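Local coordinates for ethylbenzene dehydrogenase alpha-subunit (Aromatoleum aromaticum, PDB 2IVF), which belongs to the molybdopterin oxidoreductase family and binds a molybdenum atom, two pterin cofactors carrying guanosine nucleotides and an iron/sulfur cluster, at residues A[120-125]-A[240-245]; A[263-268]-A[288-293]; A[324-329]-A[378-383]; A[372-377]-A[803-808]. All blocks are in the same frame, centred on the assembly; numbering follows the deposited sequence.

Contact 1 of 4, residues A[120-125]-A[240-245]; sequences VDYNPL and SADNLL. With GOL (glycerol), chain F.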
loop_
_atom_site.group_PDB
_atom_site.type_symbol
_atom_site.label_atom_id
_atom_site.label_comp_id
_atom_site.label_asym_id
_atom_site.label_seq_id
_atom_site.Cartn_x
_atom_site.Cartn_y
_atom_site.Cartn_z
ATOM N N VAL A 120 15.886 -8.114 -16.195
ATOM C CA VAL A 120 15.737 -8.327 -14.781
ATOM C C VAL A 120 14.512 -9.182 -14.556
ATOM O O VAL A 120 13.485 -9.039 -15.243
ATOM C CB VAL A 120 15.573 -6.990 -14.026
ATOM C CG1 VAL A 120 15.323 -7.237 -12.509
ATOM C CG2 VAL A 120 16.793 -6.041 -14.312
ATOM N N ASP A 121 14.615 -10.095 -13.595
ATOM C CA ASP A 121 13.471 -10.914 -13.219
ATOM C C ASP A 121 12.453 -10.106 -12.426
ATOM O O ASP A 121 12.614 -8.885 -12.206
ATOM C CB ASP A 121 13.912 -12.222 -12.508
ATOM C CG ASP A 121 14.590 -11.991 -11.136
ATOM O OD1 ASP A 121 14.262 -11.004 -10.452
ATOM O OD2 ASP A 121 15.498 -12.800 -10.740
ATOM N N TYR A 122 11.337 -10.763 -12.111
ATOM C CA TYR A 122 10.232 -10.079 -11.448
ATOM C C TYR A 122 10.304 -10.303 -9.909
ATOM O O TYR A 122 9.407 -9.851 -9.184
ATOM C CB TYR A 122 8.886 -10.564 -11.954
ATOM C CG TYR A 122 8.444 -10.032 -13.289
ATOM C CD1 TYR A 122 8.987 -10.528 -14.450
ATOM C CD2 TYR A 122 7.429 -9.064 -13.388
ATOM C CE1 TYR A 122 8.569 -10.059 -15.699
ATOM C CE2 TYR A 122 7.004 -8.578 -14.651
ATOM C CZ TYR A 122 7.565 -9.096 -15.785
ATOM O OH TYR A 122 7.181 -8.670 -17.031
ATOM N N ASN A 123 11.345 -10.981 -9.433
ATOM C CA ASN A 123 11.390 -11.414 -8.052
ATOM C C ASN A 123 11.692 -10.277 -7.085
ATOM O O ASN A 123 12.441 -9.366 -7.430
ATOM C CB ASN A 123 12.437 -12.469 -7.910
ATOM C CG ASN A 123 12.053 -13.735 -8.619
ATOM O OD1 ASN A 123 10.888 -14.129 -8.589
ATOM N ND2 ASN A 123 13.016 -14.378 -9.243
ATOM N N PRO A 124 11.201 -10.364 -5.842
ATOM C CA PRO A 124 10.323 -11.383 -5.294
ATOM C C PRO A 124 8.867 -11.130 -5.464
ATOM O O PRO A 124 8.070 -11.971 -5.033
ATOM C CB PRO A 124 10.636 -11.331 -3.795
ATOM C CG PRO A 124 10.997 -9.894 -3.519
ATOM C CD PRO A 124 11.638 -9.389 -4.806
ATOM N N LEU A 125 8.522 -9.975 -6.025
ATOM C CA LEU A 125 7.144 -9.507 -6.041
ATOM C C LEU A 125 6.678 -9.219 -4.615
ATOM O O LEU A 125 7.491 -9.161 -3.690
ATOM C CB LEU A 125 6.198 -10.512 -6.752
ATOM C CG LEU A 125 6.422 -10.708 -8.264
ATOM C CD1 LEU A 125 5.635 -11.945 -8.718
ATOM C CD2 LEU A 125 6.087 -9.409 -9.075
ATOM N N SER A 240 4.464 -4.765 -20.249
ATOM C CA SER A 240 4.880 -5.426 -19.041
ATOM C C SER A 240 5.984 -4.563 -18.411
ATOM O O SER A 240 6.696 -3.864 -19.120
ATOM C CB SER A 240 5.392 -6.833 -19.313
ATOM O OG SER A 240 6.476 -6.890 -20.265
ATOM N N ALA A 241 6.142 -4.664 -17.097
ATOM C CA ALA A 241 6.984 -3.695 -16.362
ATOM C C ALA A 241 8.428 -3.695 -16.838
ATOM O O ALA A 241 9.103 -2.646 -16.733
ATOM C CB ALA A 241 6.902 -3.922 -14.870
ATOM N N ASP A 242 8.900 -4.852 -17.323
ATOM C CA ASP A 242 10.292 -4.983 -17.790
ATOM C C ASP A 242 10.511 -4.235 -19.113
ATOM O O ASP A 242 11.652 -3.995 -19.480
ATOM C CB ASP A 242 10.768 -6.443 -17.868
ATOM C CG ASP A 242 9.898 -7.332 -18.779
ATOM O OD1 ASP A 242 8.849 -6.834 -19.250
ATOM O OD2 ASP A 242 10.219 -8.542 -18.955
ATOM N N ASN A 243 9.416 -3.789 -19.759
ATOM C CA ASN A 243 9.488 -2.917 -20.951
ATOM C C ASN A 243 10.228 -1.611 -20.628
ATOM O O ASN A 243 10.930 -1.058 -21.490
ATOM C CB ASN A 243 8.100 -2.576 -21.460
ATOM C CG ASN A 243 8.109 -1.830 -22.798
ATOM O OD1 ASN A 243 8.747 -2.262 -23.752
ATOM N ND2 ASN A 243 7.377 -0.722 -22.868
ATOM N N LEU A 244 10.164 -1.169 -19.379
ATOM C CA LEU A 244 10.915 0.033 -18.963
ATOM C C LEU A 244 12.409 -0.133 -19.135
ATOM O O LEU A 244 13.128 0.839 -19.326
ATOM C CB LEU A 244 10.647 0.379 -17.493
ATOM C CG LEU A 244 9.273 0.825 -17.015
ATOM C CD1 LEU A 244 9.395 1.325 -15.557
ATOM C CD2 LEU A 244 8.661 1.869 -17.960
ATOM N N LEU A 245 12.893 -1.369 -19.107
ATOM C CA LEU A 245 14.304 -1.594 -19.291
ATOM C C LEU A 245 14.790 -1.336 -20.725
ATOM O O LEU A 245 15.992 -1.280 -20.967
ATOM C CB LEU A 245 14.635 -2.988 -18.894
ATOM C CG LEU A 245 14.434 -3.297 -17.405
ATOM C CD1 LEU A 245 14.628 -4.799 -17.167
ATOM C CD2 LEU A 245 15.416 -2.445 -16.582
HETATM C C1 GOL F . 7.677 -10.177 -20.290
HETATM O O1 GOL F . 8.344 -10.142 -19.043
HETATM C C2 GOL F . 7.252 -11.572 -20.724
HETATM O O2 GOL F . 8.075 -12.588 -20.215
HETATM C C3 GOL F . 5.883 -11.922 -20.230
HETATM O O3 GOL F . 5.583 -13.254 -20.565
HETATM O O HOH W 1 12.042 -9.810 -17.460
#

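Contact 2 of 4, residues A[263-268]-A[288-293]; sequences SSYHFL and TTPAAD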
loop_
_atom_site.group_PDB
_atom_site.type_symbol
_atom_site.label_atom_id
_atom_site.label_comp_id
_atom_site.label_asym_id
_atom_site.label_seq_id
_atom_site.Cartn_x
_atom_site.Cartn_y
_atom_site.Cartn_z
ATOM N N SER A 263 5.091 -4.113 -6.311
ATOM C CA SER A 263 5.631 -5.400 -6.744
ATOM C C SER A 263 6.599 -5.230 -7.893
ATOM O O SER A 263 7.476 -6.078 -8.040
ATOM C CB SER A 263 4.547 -6.413 -7.145
ATOM O OG SER A 263 3.758 -5.958 -8.206
ATOM N N SER A 264 6.450 -4.160 -8.686
ATOM C CA SER A 264 7.292 -4.003 -9.873
ATOM C C SER A 264 7.937 -2.651 -10.026
ATOM O O SER A 264 8.602 -2.381 -11.016
ATOM C CB SER A 264 6.556 -4.446 -11.104
ATOM O OG SER A 264 6.359 -5.865 -11.034
ATOM N N TYR A 265 7.780 -1.820 -9.010
ATOM C CA TYR A 265 8.462 -0.512 -8.950
ATOM C C TYR A 265 9.948 -0.636 -9.304
ATOM O O TYR A 265 10.546 0.265 -9.953
ATOM C CB TYR A 265 8.335 0.012 -7.533
ATOM C CG TYR A 265 8.986 1.332 -7.218
ATOM C CD1 TYR A 265 10.310 1.405 -6.864
ATOM C CD2 TYR A 265 8.234 2.487 -7.119
ATOM C CE1 TYR A 265 10.901 2.585 -6.527
ATOM C CE2 TYR A 265 8.834 3.697 -6.740
ATOM C CZ TYR A 265 10.153 3.729 -6.424
ATOM O OH TYR A 265 10.796 4.867 -5.991
ATOM N N HIS A 266 10.542 -1.727 -8.853
ATOM C CA HIS A 266 11.980 -1.969 -9.063
ATOM C C HIS A 266 12.440 -1.798 -10.500
ATOM O O HIS A 266 13.584 -1.355 -10.747
ATOM C CB HIS A 266 12.366 -3.346 -8.538
ATOM C CG HIS A 266 11.872 -4.500 -9.359
ATOM N ND1 HIS A 266 12.617 -5.051 -10.373
ATOM C CD2 HIS A 266 10.762 -5.272 -9.247
ATOM C CE1 HIS A 266 11.972 -6.088 -10.876
ATOM N NE2 HIS A 266 10.832 -6.235 -10.225
ATOM N N PHE A 267 11.576 -2.148 -11.453
ATOM C CA PHE A 267 11.913 -1.994 -12.883
ATOM C C PHE A 267 12.181 -0.507 -13.214
ATOM O O PHE A 267 13.047 -0.199 -14.020
ATOM C CB PHE A 267 10.805 -2.560 -13.782
ATOM C CG PHE A 267 10.756 -4.060 -13.812
ATOM C CD1 PHE A 267 11.739 -4.783 -14.478
ATOM C CD2 PHE A 267 9.696 -4.745 -13.255
ATOM C CE1 PHE A 267 11.708 -6.156 -14.537
ATOM C CE2 PHE A 267 9.641 -6.150 -13.304
ATOM C CZ PHE A 267 10.607 -6.852 -13.961
ATOM N N LEU A 268 11.448 0.387 -12.567
ATOM C CA LEU A 268 11.698 1.827 -12.674
ATOM C C LEU A 268 13.053 2.231 -12.093
ATOM O O LEU A 268 13.838 2.876 -12.779
ATOM C CB LEU A 268 10.580 2.625 -12.037
ATOM C CG LEU A 268 10.692 4.147 -12.163
ATOM C CD1 LEU A 268 10.540 4.639 -13.655
ATOM C CD2 LEU A 268 9.598 4.793 -11.251
ATOM N N THR A 288 6.763 8.692 -5.496
ATOM C CA THR A 288 7.543 7.949 -6.504
ATOM C C THR A 288 8.842 8.697 -6.850
ATOM O O THR A 288 9.736 8.164 -7.508
ATOM C CB THR A 288 6.634 7.661 -7.699
ATOM O OG1 THR A 288 5.492 6.896 -7.240
ATOM C CG2 THR A 288 7.323 6.855 -8.793
ATOM N N THR A 289 8.964 9.941 -6.379
ATOM C CA THR A 289 10.122 10.764 -6.749
ATOM C C THR A 289 11.485 10.300 -6.283
ATOM O O THR A 289 12.471 10.774 -6.775
ATOM C CB THR A 289 9.905 12.239 -6.352
ATOM O OG1 THR A 289 9.690 12.345 -4.926
ATOM C CG2 THR A 289 8.720 12.812 -7.171
ATOM N N PRO A 290 11.557 9.404 -5.299
ATOM C CA PRO A 290 12.883 8.840 -4.985
ATOM C C PRO A 290 13.539 8.082 -6.113
ATOM O O PRO A 290 14.769 7.934 -6.109
ATOM C CB PRO A 290 12.571 7.867 -3.850
ATOM C CG PRO A 290 11.349 8.515 -3.181
ATOM C CD PRO A 290 10.539 8.966 -4.337
ATOM N N ALA A 291 12.729 7.576 -7.037
ATOM C CA ALA A 291 13.242 7.002 -8.273
ATOM C C ALA A 291 13.418 7.971 -9.451
ATOM O O ALA A 291 13.806 7.543 -10.531
ATOM C CB ALA A 291 12.368 5.826 -8.694
ATOM N N ALA A 292 13.164 9.258 -9.249
ATOM C CA ALA A 292 13.124 10.196 -10.361
ATOM C C ALA A 292 14.361 11.080 -10.459
ATOM O O ALA A 292 14.902 11.560 -9.453
ATOM C CB ALA A 292 11.873 11.062 -10.270
ATOM N N ASP A 293 14.793 11.301 -11.693
ATOM C CA ASP A 293 15.781 12.329 -12.016
ATOM C C ASP A 293 15.184 13.737 -12.016
ATOM O O ASP A 293 15.866 14.721 -11.726
ATOM C CB ASP A 293 16.432 12.025 -13.359
ATOM C CG ASP A 293 17.186 10.728 -13.346
ATOM O OD1 ASP A 293 18.126 10.585 -12.523
ATOM O OD2 ASP A 293 16.816 9.851 -14.139
#

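Contact 3 of 4, residues A[324-329]-A[378-383]; sequences FVCEQT and FMPALE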
loop_
_atom_site.group_PDB
_atom_site.type_symbol
_atom_site.label_atom_id
_atom_site.label_comp_id
_atom_site.label_asym_id
_atom_site.label_seq_id
_atom_site.Cartn_x
_atom_site.Cartn_y
_atom_site.Cartn_z
ATOM N N PHE A 324 6.974 9.160 -39.452
ATOM C CA PHE A 324 6.072 8.523 -38.504
ATOM C C PHE A 324 4.786 9.309 -38.422
ATOM O O PHE A 324 3.690 8.734 -38.441
ATOM C CB PHE A 324 6.746 8.468 -37.126
ATOM C CG PHE A 324 5.963 7.725 -36.066
ATOM C CD1 PHE A 324 4.933 8.340 -35.356
ATOM C CD2 PHE A 324 6.291 6.409 -35.749
ATOM C CE1 PHE A 324 4.215 7.661 -34.375
ATOM C CE2 PHE A 324 5.594 5.722 -34.748
ATOM C CZ PHE A 324 4.565 6.344 -34.055
ATOM N N VAL A 325 4.910 10.630 -38.304
ATOM C CA VAL A 325 3.734 11.504 -38.234
ATOM C C VAL A 325 2.871 11.369 -39.490
ATOM O O VAL A 325 1.654 11.215 -39.438
ATOM C CB VAL A 325 4.189 12.946 -37.964
ATOM C CG1 VAL A 325 3.281 13.994 -38.582
ATOM C CG2 VAL A 325 4.354 13.140 -36.459
ATOM N N CYS A 326 3.524 11.373 -40.622
ATOM C CA CYS A 326 2.844 11.287 -41.902
ATOM C C CYS A 326 2.169 9.960 -42.103
ATOM O O CYS A 326 1.154 9.868 -42.763
ATOM C CB CYS A 326 3.847 11.559 -43.005
ATOM S SG CYS A 326 4.179 13.316 -43.173
ATOM N N GLU A 327 2.708 8.921 -41.502
ATOM C CA GLU A 327 2.154 7.581 -41.713
ATOM C C GLU A 327 1.065 7.253 -40.699
ATOM O O GLU A 327 0.003 6.721 -41.069
ATOM C CB GLU A 327 3.312 6.574 -41.670
ATOM C CG GLU A 327 2.984 5.117 -41.543
ATOM C CD GLU A 327 4.260 4.321 -41.277
ATOM O OE1 GLU A 327 5.043 4.149 -42.247
ATOM O OE2 GLU A 327 4.486 3.912 -40.107
ATOM N N GLN A 328 1.313 7.581 -39.435
ATOM C CA GLN A 328 0.575 7.031 -38.331
ATOM C C GLN A 328 -0.617 7.856 -37.926
ATOM O O GLN A 328 -1.488 7.347 -37.243
ATOM C CB GLN A 328 1.479 6.858 -37.094
ATOM C CG GLN A 328 2.602 5.848 -37.213
ATOM C CD GLN A 328 2.091 4.419 -37.140
ATOM O OE1 GLN A 328 1.376 4.063 -36.212
ATOM N NE2 GLN A 328 2.427 3.609 -38.136
ATOM N N THR A 329 -0.658 9.123 -38.336
ATOM C CA THR A 329 -1.582 10.076 -37.737
ATOM C C THR A 329 -2.348 10.885 -38.761
ATOM O O THR A 329 -2.115 10.777 -39.957
ATOM C CB THR A 329 -0.864 11.091 -36.828
ATOM O OG1 THR A 329 -0.257 12.084 -37.665
ATOM C CG2 THR A 329 0.178 10.422 -35.927
ATOM N N PHE A 378 4.453 7.760 -50.831
ATOM C CA PHE A 378 5.038 9.082 -51.045
ATOM C C PHE A 378 4.948 9.839 -49.742
ATOM O O PHE A 378 4.228 9.422 -48.855
ATOM C CB PHE A 378 4.272 9.838 -52.123
ATOM C CG PHE A 378 2.990 10.434 -51.645
ATOM C CD1 PHE A 378 1.863 9.667 -51.529
ATOM C CD2 PHE A 378 2.915 11.761 -51.308
ATOM C CE1 PHE A 378 0.681 10.212 -51.074
ATOM C CE2 PHE A 378 1.735 12.308 -50.869
ATOM C CZ PHE A 378 0.622 11.538 -50.749
ATOM N N MET A 379 5.638 10.964 -49.619
ATOM C CA MET A 379 5.562 11.760 -48.400
ATOM C C MET A 379 4.479 12.827 -48.513
ATOM O O MET A 379 4.612 13.759 -49.291
ATOM C CB MET A 379 6.890 12.441 -48.105
ATOM C CG MET A 379 7.798 11.659 -47.183
ATOM S SD MET A 379 7.262 11.737 -45.461
ATOM C CE MET A 379 8.857 11.821 -44.629
ATOM N N PRO A 380 3.410 12.711 -47.708
ATOM C CA PRO A 380 2.380 13.748 -47.698
ATOM C C PRO A 380 2.923 15.088 -47.241
ATOM O O PRO A 380 3.865 15.129 -46.459
ATOM C CB PRO A 380 1.354 13.226 -46.679
ATOM C CG PRO A 380 1.659 11.786 -46.508
ATOM C CD PRO A 380 3.096 11.604 -46.796
ATOM N N ALA A 381 2.301 16.167 -47.692
ATOM C CA ALA A 381 2.581 17.510 -47.172
ATOM C C ALA A 381 2.235 17.563 -45.699
ATOM O O ALA A 381 1.302 16.882 -45.254
ATOM C CB ALA A 381 1.754 18.577 -47.928
ATOM N N LEU A 382 2.991 18.355 -44.947
ATOM C CA LEU A 382 2.619 18.720 -43.586
ATOM C C LEU A 382 2.398 20.220 -43.566
ATOM O O LEU A 382 1.274 20.696 -43.357
ATOM C CB LEU A 382 3.701 18.319 -42.585
ATOM C CG LEU A 382 3.686 16.845 -42.182
ATOM C CD1 LEU A 382 4.718 16.613 -41.124
ATOM C CD2 LEU A 382 2.303 16.377 -41.686
ATOM N N GLU A 383 3.462 20.974 -43.812
ATOM C CA GLU A 383 3.352 22.419 -43.788
ATOM C C GLU A 383 2.624 22.896 -45.034
ATOM O O GLU A 383 2.805 22.350 -46.122
ATOM C CB GLU A 383 4.738 23.072 -43.680
ATOM C CG GLU A 383 5.485 22.773 -42.332
ATOM C CD GLU A 383 6.275 21.474 -42.349
ATOM O OE1 GLU A 383 6.116 20.708 -43.323
ATOM O OE2 GLU A 383 7.062 21.215 -41.378
#

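Contact 4 of 4, residues A[372-377]-A[803-808]; sequences GTLKLD and KVFPTH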
loop_
_atom_site.group_PDB
_atom_site.type_symbol
_atom_site.label_atom_id
_atom_site.label_comp_id
_atom_site.label_asym_id
_atom_site.label_seq_id
_atom_site.Cartn_x
_atom_site.Cartn_y
_atom_site.Cartn_z
ATOM N N GLY A 372 -7.263 1.711 -45.852
ATOM C CA GLY A 372 -6.995 0.293 -45.620
ATOM C C GLY A 372 -5.617 -0.011 -45.093
ATOM O O GLY A 372 -5.398 -1.072 -44.497
ATOM N N THR A 373 -4.677 0.900 -45.291
ATOM C CA THR A 373 -3.340 0.730 -44.752
ATOM C C THR A 373 -2.735 2.105 -44.428
ATOM O O THR A 373 -3.132 3.125 -44.998
ATOM C CB THR A 373 -2.402 -0.007 -45.762
ATOM O OG1 THR A 373 -1.127 -0.214 -45.161
ATOM C CG2 THR A 373 -2.193 0.797 -47.008
ATOM N N LEU A 374 -1.774 2.112 -43.526
ATOM C CA LEU A 374 -1.055 3.329 -43.196
ATOM C C LEU A 374 0.205 3.465 -44.034
ATOM O O LEU A 374 0.902 4.463 -43.955
ATOM C CB LEU A 374 -0.656 3.331 -41.722
ATOM C CG LEU A 374 -1.758 3.207 -40.669
ATOM C CD1 LEU A 374 -1.110 3.071 -39.286
ATOM C CD2 LEU A 374 -2.715 4.397 -40.713
ATOM N N LYS A 375 0.503 2.446 -44.830
ATOM C CA LYS A 375 1.716 2.424 -45.600
ATOM C C LYS A 375 1.667 3.549 -46.637
ATOM O O LYS A 375 0.650 3.732 -47.319
ATOM C CB LYS A 375 1.865 1.050 -46.251
ATOM C CG LYS A 375 3.182 0.844 -46.939
ATOM C CD LYS A 375 3.290 -0.544 -47.528
ATOM C CE LYS A 375 4.625 -0.694 -48.242
ATOM N NZ LYS A 375 5.675 -0.623 -47.211
ATOM N N LEU A 376 2.765 4.283 -46.754
ATOM C CA LEU A 376 2.853 5.418 -47.638
ATOM C C LEU A 376 3.700 5.052 -48.845
ATOM O O LEU A 376 4.733 4.390 -48.716
ATOM C CB LEU A 376 3.517 6.603 -46.917
ATOM C CG LEU A 376 2.767 7.245 -45.744
ATOM C CD1 LEU A 376 3.604 8.338 -45.121
ATOM C CD2 LEU A 376 1.403 7.790 -46.139
ATOM N N ASP A 377 3.284 5.523 -50.002
ATOM C CA ASP A 377 4.105 5.373 -51.198
ATOM C C ASP A 377 4.637 6.735 -51.667
ATOM O O ASP A 377 5.202 6.839 -52.749
ATOM C CB ASP A 377 3.358 4.593 -52.272
ATOM C CG ASP A 377 2.090 5.265 -52.728
ATOM O OD1 ASP A 377 1.783 6.375 -52.266
ATOM O OD2 ASP A 377 1.393 4.671 -53.578
ATOM N N LYS A 803 -0.907 -1.355 -39.834
ATOM C CA LYS A 803 -2.313 -1.614 -39.571
ATOM C C LYS A 803 -3.045 -0.316 -39.171
ATOM O O LYS A 803 -2.595 0.445 -38.291
ATOM C CB LYS A 803 -2.484 -2.693 -38.497
ATOM C CG LYS A 803 -3.879 -3.276 -38.433
ATOM C CD LYS A 803 -4.076 -4.243 -37.241
ATOM C CE LYS A 803 -5.460 -4.882 -37.224
ATOM N NZ LYS A 803 -5.544 -6.059 -36.288
ATOM N N VAL A 804 -4.185 -0.105 -39.806
ATOM C CA VAL A 804 -5.034 1.056 -39.546
ATOM C C VAL A 804 -5.564 1.050 -38.116
ATOM O O VAL A 804 -5.603 -0.001 -37.439
ATOM C CB VAL A 804 -6.220 1.166 -40.581
ATOM C CG1 VAL A 804 -5.679 1.425 -42.011
ATOM C CG2 VAL A 804 -7.125 -0.077 -40.584
ATOM N N PHE A 805 -5.982 2.229 -37.661
ATOM C CA PHE A 805 -6.549 2.392 -36.348
ATOM C C PHE A 805 -8.048 2.430 -36.475
ATOM O O PHE A 805 -8.569 2.902 -37.494
ATOM C CB PHE A 805 -6.104 3.717 -35.740
ATOM C CG PHE A 805 -4.692 3.745 -35.334
ATOM C CD1 PHE A 805 -3.692 4.010 -36.260
ATOM C CD2 PHE A 805 -4.357 3.508 -34.027
ATOM C CE1 PHE A 805 -2.358 4.069 -35.853
ATOM C CE2 PHE A 805 -3.049 3.537 -33.614
ATOM C CZ PHE A 805 -2.050 3.827 -34.528
ATOM N N PRO A 806 -8.762 1.924 -35.445
ATOM C CA PRO A 806 -10.216 1.964 -35.535
ATOM C C PRO A 806 -10.807 3.349 -35.191
ATOM O O PRO A 806 -11.529 3.512 -34.186
ATOM C CB PRO A 806 -10.628 0.876 -34.560
ATOM C CG PRO A 806 -9.594 0.995 -33.457
ATOM C CD PRO A 806 -8.306 1.247 -34.203
ATOM N N THR A 807 -10.503 4.328 -36.039
ATOM C CA THR A 807 -10.907 5.711 -35.831
ATOM C C THR A 807 -11.580 6.236 -37.120
ATOM O O THR A 807 -11.442 5.645 -38.178
ATOM C CB THR A 807 -9.705 6.646 -35.531
ATOM O OG1 THR A 807 -8.765 6.619 -36.610
ATOM C CG2 THR A 807 -9.011 6.334 -34.245
ATOM N N HIS A 808 -12.318 7.337 -36.987
ATOM C CA HIS A 808 -12.855 8.113 -38.104
ATOM C C HIS A 808 -11.894 8.219 -39.311
ATOM O O HIS A 808 -12.280 7.914 -40.460
ATOM C CB HIS A 808 -13.187 9.506 -37.592
ATOM C CG HIS A 808 -14.022 10.323 -38.525
ATOM N ND1 HIS A 808 -15.316 9.978 -38.865
ATOM C CD2 HIS A 808 -13.760 11.489 -39.173
ATOM C CE1 HIS A 808 -15.810 10.889 -39.689
ATOM N NE2 HIS A 808 -14.890 11.824 -39.882
HETATM O O HOH W 2 -4.536 -2.064 -42.123
#

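Contact 1 of 4, residues A[120-125]-A[240-245]
Val120 meets Leu245 through apolar side chains that cross at about a right angle, with CG2 of Val120 3.8 Å from CD1 of Leu245. The carbonyl of Val120 reaches the other segment through water. That water gives one hydrogen bond to Val120 O and another, of 2.7 Å, to Asp242 OD2. Asp121 turns its side chain away. Its OD1 accepts from Asn123 N in an Asx turn, and it forms a salt bridge with Arg233 of the neighbouring beta-subunit. Tyr122 then brings the chain back to the contact. Its OH lies 3.4 Å from Ser240 CB and donates to O1 of a glycerol, probably from the crystallisation liquor, 2.8 Å away and in the plane of the ring. Glycerol O1 in turn donates a hydrogen bond to Asp242 OD2, modelled so short that its exact length is doubtful. The ring and the carboxylate are turned 57° apart. The other carboxylate oxygen, Asp242 OD1, receives Ser240 OG at 2.6 Å, so both oxygens are engaged. The Tyr122 ring also meets Phe267 and Phe670 edge-to-face. The arrangement joins a loop at the beta-subunit interface to the 3-10 turn before strand 249-253 of the parallel sheet, within the molybdopterin oxidoreductase fold.

Contact 2 of 4, residues A[263-268]-A[288-293]
Tyr265 and Ala291 form the tight part of this contact. The methyl CB of Ala291 sits 3.3 Å from Tyr265 OH and 3.8 Å from Tyr265 CZ, so it presses on the phenol end of the ring. It approaches obliquely. The ring reaches this far because CG of Tyr265 is anti to the backbone N (chi1 179°), which sends the side chain out from the first turn of helix 265-274. One turn on, Leu268 supports the same methyl. Its CD2 lies 3.9 Å from Ala291 CB and equally far from CG2 of Thr288, with the Leu268 and Thr288 side chains crossing at about a right angle. The ring end and the leucine branch meet the methyl from directions about a right angle apart.

Helix 265-274 is the helix of a beta-alpha-beta crossover. It follows strand 249-253 and leads into the adjacent parallel strand 277-281. The 3-10 turn 289-291 lies in the connection from that strand to 294-296, the next in the sheet. Leu268 also touches Ile250, Met252 and Val278 on these strands.

The looser part lies toward Thr288 and Pro290. Thr288 CG2 is 4.1 Å from Tyr265 CE2, and the two side chains slide past each other in opposite directions. Pro290 CB is likewise 4.1 Å from Tyr265 OH. The hydroxyl of Thr288 is engaged with Asn256 and Ser258. The side chain of Thr288 lies about 6 Å from the bound guanosine dinucleotide cofactor (MGD). This margin is buried rather than open to solvent, and Phe144 of the beta-subunit packs on Pro290. Leu29 of that subunit packs on Tyr265.

Contact 3 of 4, residues A[324-329]-A[378-383]
The last turns of helix 322-328 pack here against the irregular chain that leads into strand 385-389, in the molybdopterin oxidoreductase family region. Cys326 is the centre. Its CB lies 3.9 Å from CD of the Pro380 ring, and its SG lies 3.7 Å from CG of Leu382. The sulfur is directed there with SG anti to the carbonyl carbon of its own residue (chi1 -78°). Both methyl branches of Leu382 come equally close to it. Met379, the residue before Pro380, adds a second sulfur. Its chain bends at chi2 and chi3, which brings SD to 4.2 Å from Cys326 SG. This is a sulfur-sulfur packing contact on the solvent side, where Met379 is exposed. Val325 widens the apolar patch: its CG1 is 3.9 Å from CD1 of Leu382 and 4.0 Å from CD2. Just past the patch, Thr329 leaves the helical conformation. Its OG1 donates to Val325 O at 2.7 Å, so the carbonyl one turn back has a hydroxyl partner at the helix end. Around the contact, Pro380 rests on Phe358 of strand 356-360. Leu382 reaches Phe402 of helix 401-408, and Glu383 makes a salt bridge with Arg322 at the start of helix 322-328.

Contact 4 of 4, residues A[372-377]-A[803-808]
The ring of Phe805 meets Leu374 obliquely, with CE1 3.8 Å from the methyl CD1. The two side chains cross at about a right angle. His798 stacks on the Phe805 ring, and Met795 and Gln328 also touch this side chain. The contact joins two irregular loops of the molybdopterin oxidoreductase fold that are far apart in sequence. One lies between strands 365-369 and 385-389. The other runs from helix 796-800 toward helix 819-824.

Leu374 carries most of the apolar contact. Besides the ring, its CD1 meets the backbone carbonyl of Lys803, 3.2 Å from O. That oxygen accepts a hydrogen bond from His798 ND1, so one histidine both stacks on Phe805 and binds the carbonyl beside Leu374. The leucine reaches across with CG anti to its carbonyl carbon (chi1 -58°). Backbone bonding between Leu374 and Lys802 keeps the two chains side by side.

Val804 approaches the backbone rather than a side chain. Its CG1 is 3.4 Å from Gly372 C and 3.5 Å from Thr373 N, lying against the peptide link between them. The same branch is a more distant neighbour of Leu374 CD2. Thr373 points its side chain away, and its OG1 accepts from Lys375 N at 3.1 Å in a nearly straight bond of 168°, an ST turn. Lys803 also points away, and its NZ forms a salt bridge with Asp526. At the partly exposed end, one water donates to Gly372 O at 2.7 Å and accepts from Val804 N at 3.1 Å.

In the fold
The four contacts form two pairs. Contacts 1 and 2 touch through Phe267 and His266, which pack against the 120-125 loop. Both are buried, border the beta-subunit and stand nearer the cofactors. Contacts 3 and 4 share the loop between strands 365-369 and 385-389, since 372-377 runs straight into 378-383. Contact 4 also packs on helix 322-328, with Leu376 on Cys326. No other protein chain touches these two. Contact 3 is buried apart from Met379; contact 4 is partly buried. The pairs are well apart, with centres 33 to 36 Å from each other. Contact 1 is largely polar, with one apolar pair, whereas contacts 2 and 3 rely on apolar packing. Contact 4 adds one water bridge.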